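Local coordinates for Cg3027-pa (Drosophila melanogaster, PDB 2VHH), which probably hydrolyses N-carbamoyl-beta-alanine and its 2-methyl homologue to the free beta-amino acid, ammonia and carbon dioxide, in the last step of pyrimidine degradation, at residues C[51-56]-C[101-106]; C[107-112]-C[159-164]. All coordinates share one frame; numbering follows the deposited sequence.

Contact 1: C[51-56]-C[101-106]; sequences NGFDIK and VKTMIK
Phe53 lays one face of its ring over the side chain of Met104, and this Met-aromatic contact is the tightly packed half of the meeting between 51-56 and 101-106. Met104 CG stands over the middle of the ring, 3.9 Å from the centroid and 9° off the normal, a CH-pi contact. The sulfur follows over the same face, with SD 4.6 Å from the centroid of the Phe53 ring. With chi2 and chi3 of Met104 both near 180°, the extended chain runs antiparallel to Phe53 across its face, back toward the root of the ring, where CE lies 4.1 Å from Phe53 CB. Both partners are buried.

The polar half is much looser. Asn51, exposed to solvent, and Thr103 meet head-on, and Thr103 OG1 donates a weak hydrogen bond to Asn51 OD1 at 3.1 Å. Thr103 OG1 also lies 4.0 Å from Phe53 CE1, oblique to the ring, at the border between the apolar and polar parts.

Between Asn51 and Phe53, Gly52 closes helix 42-50 with a Schellman motif, its positive phi turning the chain toward 54-59, the outermost strand of its sheet within the chain. That strand pairs with 337-344, whose Leu338 also packs against Phe53. Ala48 of helix 42-50 touches Phe53 and Ile47 touches Thr103, so helix 90-110 meets both the preceding helix and the connection leading into strand 54-59.

Contact 2: C[107-112]-C[159-164]; sequences AAAEAG and YNMVII
Ala109 meets both Tyr159 and Met161, and the contact between 107-112 and 159-164 is made by van der Waals packing. The aromatic part is a CH-pi contact: Ala109 CB sits over one face of the Tyr159 ring, 3.8 Å from its centroid and 19° off the normal. It is displaced toward the rim on the CG side, and CG is the nearest ring atom at 3.6 Å.

The aliphatic part belongs to Met161. Its side chain is straight at chi2 but bends at chi3 (35°), bringing the methyl CE against the backbone of the helix, 3.4 Å from Ala109 CA. The same methyl lies 3.9 Å from Ala109 CB and 4.2 Å from the carbonyl carbon of Ala108. Cys113 and Val116 also touch the Met161 side chain.

Each segment carries the Schellman cap of a helix. Gly112 takes the positive phi after helix 90-110, and Asn160 does so after helix 147-158, where Met161 N bonds to Ala156 O. Each helix then leads into one of two neighbouring parallel strands, 115-118 or 162-171. The pair belongs to two successive beta-alpha-beta crossovers (72-79, 90-110, 115-118, then 147-158, 162-171), characteristic of the alpha-beta-beta-alpha sandwich fold of the carbon-nitrogen hydrolases.

Contacts 1 and 2 are successive stations along helix 90-110, their centres about 11 Å apart, and the two loops they close follow one another along the chain. They touch directly on two flanks of the helix. Phe53 CZ of contact 1 reaches Ala107 CB of contact 2 at 3.8 Å, while Tyr159 packs back on the preceding turn, with OH 3.5 Å from Lys106 CG and CE1 3.8 Å from Ile105 CG2. Both reach the same mixed sheet, contact 1 through strand 54-59, outermost within the chain, and contact 2 through 162-171. Each centre lies about 17 Å from that of the chain, and no other subunit of the octamer touches their segments.

Contact 1: C[51-56]-C[101-106]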
loop_
_atom_site.group_PDB
_atom_site.type_symbol
_atom_site.label_atom_id
_atom_site.label_comp_id
_atom_site.label_asym_id
_atom_site.label_seq_id
_atom_site.Cartn_x
_atom_site.Cartn_y
_atom_site.Cartn_z
ATOM N N ASN C 51 -19.922 50.723 34.242
ATOM C CA ASN C 51 -20.598 50.254 33.031
ATOM C C ASN C 51 -21.387 48.962 33.219
ATOM O O ASN C 51 -21.981 48.438 32.279
ATOM C CB ASN C 51 -19.608 50.148 31.875
ATOM C CG ASN C 51 -19.032 51.501 31.475
ATOM O OD1 ASN C 51 -18.998 51.837 30.289
ATOM N ND2 ASN C 51 -18.577 52.281 32.457
ATOM N N GLY C 52 -21.400 48.470 34.451
ATOM C CA GLY C 52 -22.252 47.351 34.827
ATOM C C GLY C 52 -21.895 46.009 34.219
ATOM O O GLY C 52 -22.782 45.234 33.851
ATOM N N PHE C 53 -20.599 45.733 34.101
ATOM C CA PHE C 53 -20.140 44.398 33.722
ATOM C C PHE C 53 -19.157 43.827 34.743
ATOM O O PHE C 53 -18.404 44.570 35.370
ATOM C CB PHE C 53 -19.559 44.380 32.298
ATOM C CG PHE C 53 -18.278 45.166 32.123
ATOM C CD1 PHE C 53 -18.309 46.520 31.790
ATOM C CD2 PHE C 53 -17.042 44.539 32.221
ATOM C CE1 PHE C 53 -17.122 47.239 31.592
ATOM C CE2 PHE C 53 -15.862 45.255 32.034
ATOM C CZ PHE C 53 -15.903 46.605 31.714
ATOM N N ASP C 54 -19.186 42.507 34.909
ATOM C CA ASP C 54 -18.243 41.783 35.767
ATOM C C ASP C 54 -16.805 41.881 35.268
ATOM O O ASP C 54 -16.555 41.904 34.058
ATOM C CB ASP C 54 -18.613 40.300 35.810
ATOM C CG ASP C 54 -19.761 40.001 36.757
ATOM O OD1 ASP C 54 -19.749 40.491 37.904
ATOM O OD2 ASP C 54 -20.676 39.248 36.362
ATOM N N ILE C 55 -15.857 41.933 36.197
ATOM C CA ILE C 55 -14.449 41.746 35.847
ATOM C C ILE C 55 -13.793 40.818 36.869
ATOM O O ILE C 55 -13.907 41.035 38.069
ATOM C CB ILE C 55 -13.686 43.088 35.684
ATOM C CG1 ILE C 55 -12.370 42.863 34.925
ATOM C CG2 ILE C 55 -13.489 43.776 37.035
ATOM C CD1 ILE C 55 -11.478 44.072 34.784
ATOM N N LYS C 56 -13.134 39.774 36.383
ATOM C CA LYS C 56 -12.536 38.757 37.247
ATOM C C LYS C 56 -11.168 38.314 36.746
ATOM O O LYS C 56 -11.004 37.980 35.576
ATOM C CB LYS C 56 -13.470 37.548 37.379
ATOM C CG LYS C 56 -14.468 37.674 38.523
ATOM C CD LYS C 56 -15.607 36.676 38.379
ATOM C CE LYS C 56 -16.778 37.000 39.317
ATOM N NZ LYS C 56 -18.026 36.283 38.892
ATOM N N VAL C 101 -18.494 47.334 23.913
ATOM C CA VAL C 101 -17.283 46.528 23.851
ATOM C C VAL C 101 -16.037 47.416 23.883
ATOM O O VAL C 101 -15.017 47.018 24.439
ATOM C CB VAL C 101 -17.291 45.547 22.640
ATOM C CG1 VAL C 101 -15.974 44.800 22.507
ATOM C CG2 VAL C 101 -18.415 44.533 22.799
ATOM N N LYS C 102 -16.133 48.617 23.309
ATOM C CA LYS C 102 -15.052 49.610 23.361
ATOM C C LYS C 102 -14.566 49.855 24.793
ATOM O O LYS C 102 -13.355 49.851 25.053
ATOM C CB LYS C 102 -15.508 50.939 22.759
ATOM C CG LYS C 102 -14.989 51.256 21.366
ATOM C CD LYS C 102 -15.555 52.605 20.910
ATOM C CE LYS C 102 -15.290 52.913 19.437
ATOM N NZ LYS C 102 -13.983 53.615 19.231
ATOM N N THR C 103 -15.512 50.072 25.709
ATOM C CA THR C 103 -15.181 50.328 27.114
ATOM C C THR C 103 -14.715 49.060 27.831
ATOM O O THR C 103 -13.949 49.136 28.788
ATOM C CB THR C 103 -16.311 51.078 27.938
ATOM O OG1 THR C 103 -16.511 50.427 29.200
ATOM C CG2 THR C 103 -17.644 51.142 27.211
ATOM N N MET C 104 -15.180 47.904 27.367
ATOM C CA MET C 104 -14.715 46.631 27.913
ATOM C C MET C 104 -13.277 46.347 27.490
ATOM O O MET C 104 -12.487 45.847 28.280
ATOM C CB MET C 104 -15.636 45.484 27.508
ATOM C CG MET C 104 -17.034 45.580 28.077
ATOM S SD MET C 104 -17.942 44.059 27.786
ATOM C CE MET C 104 -19.612 44.551 28.237
ATOM N N ILE C 105 -12.948 46.674 26.245
ATOM C CA ILE C 105 -11.590 46.563 25.735
ATOM C C ILE C 105 -10.689 47.544 26.478
ATOM O O ILE C 105 -9.542 47.228 26.790
ATOM C CB ILE C 105 -11.557 46.830 24.212
ATOM C CG1 ILE C 105 -12.225 45.682 23.456
ATOM C CG2 ILE C 105 -10.137 47.038 23.712
ATOM C CD1 ILE C 105 -12.656 46.061 22.077
ATOM N N LYS C 106 -11.219 48.726 26.776
ATOM C CA LYS C 106 -10.487 49.737 27.536
ATOM C C LYS C 106 -10.118 49.192 28.915
ATOM O O LYS C 106 -8.980 49.354 29.369
ATOM C CB LYS C 106 -11.330 51.008 27.669
ATOM C CG LYS C 106 -10.633 52.199 28.327
ATOM C CD LYS C 106 -11.589 53.390 28.479
ATOM C CE LYS C 106 -10.894 54.563 29.176
ATOM N NZ LYS C 106 -11.821 55.427 29.989
#

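Contact 2: C[107-112]-C[159-164]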
loop_
_atom_site.group_PDB
_atom_site.type_symbol
_atom_site.label_atom_id
_atom_site.label_comp_id
_atom_site.label_asym_id
_atom_site.label_seq_id
_atom_site.Cartn_x
_atom_site.Cartn_y
_atom_site.Cartn_z
ATOM N N ALA C 107 -11.077 48.532 29.561
ATOM C CA ALA C 107 -10.860 47.924 30.871
ATOM C C ALA C 107 -9.817 46.815 30.801
ATOM O O ALA C 107 -8.964 46.705 31.675
ATOM C CB ALA C 107 -12.163 47.411 31.444
ATOM N N ALA C 108 -9.881 46.011 29.742
ATOM C CA ALA C 108 -8.925 44.930 29.509
ATOM C C ALA C 108 -7.504 45.474 29.375
ATOM O O ALA C 108 -6.565 44.906 29.931
ATOM C CB ALA C 108 -9.325 44.150 28.267
ATOM N N ALA C 109 -7.366 46.583 28.647
ATOM C CA ALA C 109 -6.091 47.283 28.492
ATOM C C ALA C 109 -5.518 47.733 29.831
ATOM O O ALA C 109 -4.343 47.507 30.121
ATOM C CB ALA C 109 -6.251 48.474 27.560
ATOM N N GLU C 110 -6.355 48.358 30.648
ATOM C CA GLU C 110 -5.925 48.859 31.943
ATOM C C GLU C 110 -5.710 47.742 32.965
ATOM O O GLU C 110 -5.045 47.947 33.975
ATOM C CB GLU C 110 -6.888 49.937 32.446
ATOM C CG GLU C 110 -6.642 51.284 31.770
ATOM C CD GLU C 110 -7.562 52.389 32.267
ATOM O OE1 GLU C 110 -7.898 52.382 33.476
ATOM O OE2 GLU C 110 -7.938 53.272 31.451
ATOM N N ALA C 111 -6.273 46.567 32.689
ATOM C CA ALA C 111 -6.006 45.368 33.492
ATOM C C ALA C 111 -4.695 44.709 33.065
ATOM O O ALA C 111 -4.241 43.747 33.692
ATOM C CB ALA C 111 -7.145 44.377 33.385
ATOM N N GLY C 112 -4.102 45.228 31.988
ATOM C CA GLY C 112 -2.810 44.772 31.493
ATOM C C GLY C 112 -2.863 43.622 30.505
ATOM O O GLY C 112 -1.889 42.888 30.374
ATOM N N TYR C 159 -3.571 50.392 22.284
ATOM C CA TYR C 159 -3.416 49.652 23.529
ATOM C C TYR C 159 -2.325 48.595 23.465
ATOM O O TYR C 159 -2.191 47.803 24.382
ATOM C CB TYR C 159 -4.720 48.966 23.918
ATOM C CG TYR C 159 -5.880 49.874 24.269
ATOM C CD1 TYR C 159 -7.173 49.531 23.891
ATOM C CD2 TYR C 159 -5.696 51.057 24.985
ATOM C CE1 TYR C 159 -8.252 50.328 24.213
ATOM C CE2 TYR C 159 -6.774 51.869 25.306
ATOM C CZ TYR C 159 -8.052 51.487 24.912
ATOM O OH TYR C 159 -9.143 52.255 25.214
ATOM N N ASN C 160 -1.548 48.579 22.389
ATOM C CA ASN C 160 -0.551 47.531 22.159
ATOM C C ASN C 160 -1.040 46.121 22.520
ATOM O O ASN C 160 -0.407 45.422 23.315
ATOM C CB ASN C 160 0.768 47.852 22.877
ATOM C CG ASN C 160 1.867 46.851 22.554
ATOM O OD1 ASN C 160 2.064 46.471 21.400
ATOM N ND2 ASN C 160 2.573 46.406 23.577
ATOM N N MET C 161 -2.166 45.708 21.943
ATOM C CA MET C 161 -2.699 44.363 22.196
ATOM C C MET C 161 -3.256 43.668 20.949
ATOM O O MET C 161 -3.824 44.317 20.071
ATOM C CB MET C 161 -3.719 44.360 23.356
ATOM C CG MET C 161 -5.025 45.153 23.141
ATOM S SD MET C 161 -6.241 45.147 24.523
ATOM C CE MET C 161 -5.162 45.148 25.950
ATOM N N VAL C 162 -3.050 42.353 20.877
ATOM C CA VAL C 162 -3.633 41.497 19.838
ATOM C C VAL C 162 -5.135 41.411 20.088
ATOM O O VAL C 162 -5.562 41.169 21.214
ATOM C CB VAL C 162 -3.019 40.060 19.858
ATOM C CG1 VAL C 162 -3.717 39.124 18.864
ATOM C CG2 VAL C 162 -1.536 40.107 19.575
ATOM N N ILE C 163 -5.932 41.630 19.049
ATOM C CA ILE C 163 -7.380 41.503 19.159
ATOM C C ILE C 163 -7.895 40.416 18.213
ATOM O O ILE C 163 -7.615 40.437 17.017
ATOM C CB ILE C 163 -8.097 42.860 18.916
ATOM C CG1 ILE C 163 -7.627 43.879 19.960
ATOM C CG2 ILE C 163 -9.621 42.686 18.918
ATOM C CD1 ILE C 163 -8.338 45.218 19.958
ATOM N N ILE C 164 -8.621 39.457 18.771
ATOM C CA ILE C 164 -9.284 38.443 17.975
ATOM C C ILE C 164 -10.782 38.694 18.030
ATOM O O ILE C 164 -11.354 38.814 19.110
ATOM C CB ILE C 164 -8.934 37.021 18.459
ATOM C CG1 ILE C 164 -7.442 36.765 18.264
ATOM C CG2 ILE C 164 -9.716 35.969 17.677
ATOM C CD1 ILE C 164 -6.895 35.588 19.029
#